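Local atomic coordinates of chloride intracellular channel Clic (Drosophila melanogaster, PDB entry 2YV7), a protein that might insert into membranes and form chloride channels whose activity depends on pH, and may play a role in ethanol sensitivity. Residues 28-33 with 224-229. Numbering follows the deposited sequence.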
loop_
_atom_site.group_PDB
_atom_site.type_symbol
_atom_site.label_atom_id
_atom_site.label_comp_id
_atom_site.label_asym_id
_atom_site.label_seq_id
_atom_site.Cartn_x
_atom_site.Cartn_y
_atom_site.Cartn_z
ATOM N N LYS A 28 -1.968 -10.352 6.423
ATOM C CA LYS A 28 -1.892 -10.317 7.883
ATOM C C LYS A 28 -3.100 -9.551 8.387
ATOM O O LYS A 28 -3.464 -8.504 7.808
ATOM C CB LYS A 28 -0.652 -9.561 8.337
ATOM C CG LYS A 28 0.685 -10.288 8.108
ATOM C CD LYS A 28 1.888 -9.362 8.355
ATOM C CE LYS A 28 3.134 -10.159 8.843
ATOM N NZ LYS A 28 4.381 -9.331 9.031
ATOM N N ALA A 29 -3.737 -10.101 9.423
ATOM C CA ALA A 29 -4.863 -9.487 10.091
ATOM C C ALA A 29 -4.388 -8.418 11.042
ATOM O O ALA A 29 -3.271 -8.470 11.569
ATOM C CB ALA A 29 -5.646 -10.507 10.913
ATOM N N SER A 30 -5.290 -7.481 11.259
ATOM C CA SER A 30 -5.238 -6.555 12.359
ATOM C C SER A 30 -4.867 -7.276 13.645
ATOM O O SER A 30 -5.385 -8.334 13.963
ATOM C CB SER A 30 -6.619 -5.929 12.521
ATOM O OG SER A 30 -6.759 -5.247 13.754
ATOM N N THR A 31 -4.002 -6.615 14.371
ATOM C CA THR A 31 -3.485 -6.995 15.644
ATOM C C THR A 31 -4.409 -6.498 16.753
ATOM O O THR A 31 -4.171 -6.762 17.914
ATOM C CB THR A 31 -2.112 -6.343 15.785
ATOM O OG1 THR A 31 -2.163 -5.014 15.206
ATOM C CG2 THR A 31 -1.057 -7.190 15.031
ATOM N N ILE A 32 -5.470 -5.791 16.391
ATOM C CA ILE A 32 -6.501 -5.405 17.365
ATOM C C ILE A 32 -7.612 -6.444 17.439
ATOM O O ILE A 32 -7.960 -6.897 18.535
ATOM C CB ILE A 32 -7.109 -4.026 17.066
ATOM C CG1 ILE A 32 -6.056 -2.930 17.274
ATOM C CG2 ILE A 32 -8.353 -3.732 17.970
ATOM C CD1 ILE A 32 -6.408 -1.620 16.600
ATOM N N ASP A 33 -8.186 -6.826 16.307
ATOM C CA ASP A 33 -9.303 -7.764 16.368
ATOM C C ASP A 33 -9.077 -9.125 15.693
ATOM O O ASP A 33 -9.917 -10.011 15.779
ATOM C CB ASP A 33 -10.574 -7.108 15.846
ATOM C CG ASP A 33 -10.696 -7.187 14.336
ATOM O OD1 ASP A 33 -9.677 -7.519 13.646
ATOM O OD2 ASP A 33 -11.838 -6.947 13.867
ATOM N N ASP A 224 -7.259 3.534 10.301
ATOM C CA ASP A 224 -6.286 4.314 11.056
ATOM C C ASP A 224 -5.822 3.597 12.283
ATOM O O ASP A 224 -4.671 3.609 12.604
ATOM C CB ASP A 224 -6.900 5.640 11.513
ATOM C CG ASP A 224 -7.111 6.630 10.353
ATOM O OD1 ASP A 224 -7.049 6.265 9.130
ATOM O OD2 ASP A 224 -7.294 7.811 10.686
ATOM N N GLN A 225 -6.781 3.049 13.052
ATOM C CA GLN A 225 -6.455 2.394 14.306
ATOM C C GLN A 225 -5.487 1.257 14.151
ATOM O O GLN A 225 -4.673 0.997 15.026
ATOM C CB GLN A 225 -7.781 1.886 14.954
ATOM C CG GLN A 225 -8.761 3.015 15.392
ATOM C CD GLN A 225 -9.497 3.749 14.278
ATOM O OE1 GLN A 225 -9.765 3.209 13.197
ATOM N NE2 GLN A 225 -9.936 4.982 14.578
ATOM N N ASP A 226 -5.578 0.543 13.036
ATOM C CA ASP A 226 -4.711 -0.554 12.730
ATOM C C ASP A 226 -3.329 -0.074 12.296
ATOM O O ASP A 226 -2.353 -0.674 12.654
ATOM C CB ASP A 226 -5.407 -1.436 11.665
ATOM C CG ASP A 226 -6.702 -2.091 12.217
ATOM O OD1 ASP A 226 -6.578 -2.679 13.304
ATOM O OD2 ASP A 226 -7.789 -1.943 11.617
ATOM N N ILE A 227 -3.256 0.988 11.492
ATOM C CA ILE A 227 -1.940 1.582 11.168
ATOM C C ILE A 227 -1.250 2.027 12.464
ATOM O O ILE A 227 -0.102 1.662 12.772
ATOM C CB ILE A 227 -2.106 2.785 10.154
ATOM C CG1 ILE A 227 -2.525 2.277 8.776
ATOM C CG2 ILE A 227 -0.734 3.538 10.041
ATOM C CD1 ILE A 227 -3.113 3.328 7.801
ATOM N N ILE A 228 -1.974 2.792 13.290
ATOM C CA ILE A 228 -1.422 3.217 14.586
ATOM C C ILE A 228 -0.977 2.068 15.511
ATOM O O ILE A 228 0.137 2.083 16.040
ATOM C CB ILE A 228 -2.494 4.078 15.326
ATOM C CG1 ILE A 228 -2.743 5.326 14.483
ATOM C CG2 ILE A 228 -2.072 4.400 16.759
ATOM C CD1 ILE A 228 -3.886 6.190 15.106
ATOM N N ASN A 229 -1.846 1.077 15.697
ATOM C CA ASN A 229 -1.524 -0.065 16.546
ATOM C C ASN A 229 -0.263 -0.779 16.026
ATOM O O ASN A 229 0.619 -1.161 16.810
ATOM C CB ASN A 229 -2.726 -1.020 16.631
ATOM C CG ASN A 229 -2.508 -2.140 17.653
ATOM O OD1 ASN A 229 -2.543 -3.326 17.330
ATOM N ND2 ASN A 229 -2.239 -1.753 18.876
HETATM O O HOH W 1 -2.582 -3.702 12.693
#
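S30 and D226 join the loop after strand 22-28 to helix 224-235 through one short hydrogen bond, S30 OG giving its proton to D226 OD1 at 2.6 Å. The hydroxyl meets that oxygen over the face of the carboxylate, 49° from its plane. A chi1 of 166° sets OG anti to the backbone N, where it also accepts a hydrogen bond from I32 N (3.0 Å) and a weak one from D33 N; one hydroxyl thus closes an ST turn and donates to a helix residue. D226 OD2 forms a salt bridge with R36, leaving each carboxylate oxygen a partner on the loop side. Along I32, CB lies 4.0 Å from D226 OD1, CG1 passes 3.7 Å from N229 CG, and CD1 ends against the first helical turn, 3.5 Å from both Q225 O and D226 OD1, beside the CB atoms of Q225 and N229. A water bridges T31 OG1 and D226 O, donating to both. Replacing S30 by alanine removes OG and would probably leave D226 OD1 without this donor and the I32 amide without its acceptor, so the turn could shift. In the GST fold of CLIC proteins, this is an interdomain contact: the loop following the first strand of the thioredoxin-like N-terminal domain, the part thought to rearrange on membrane insertion, packs on and hydrogen-bonds to a helix of the all-helical C-terminal domain.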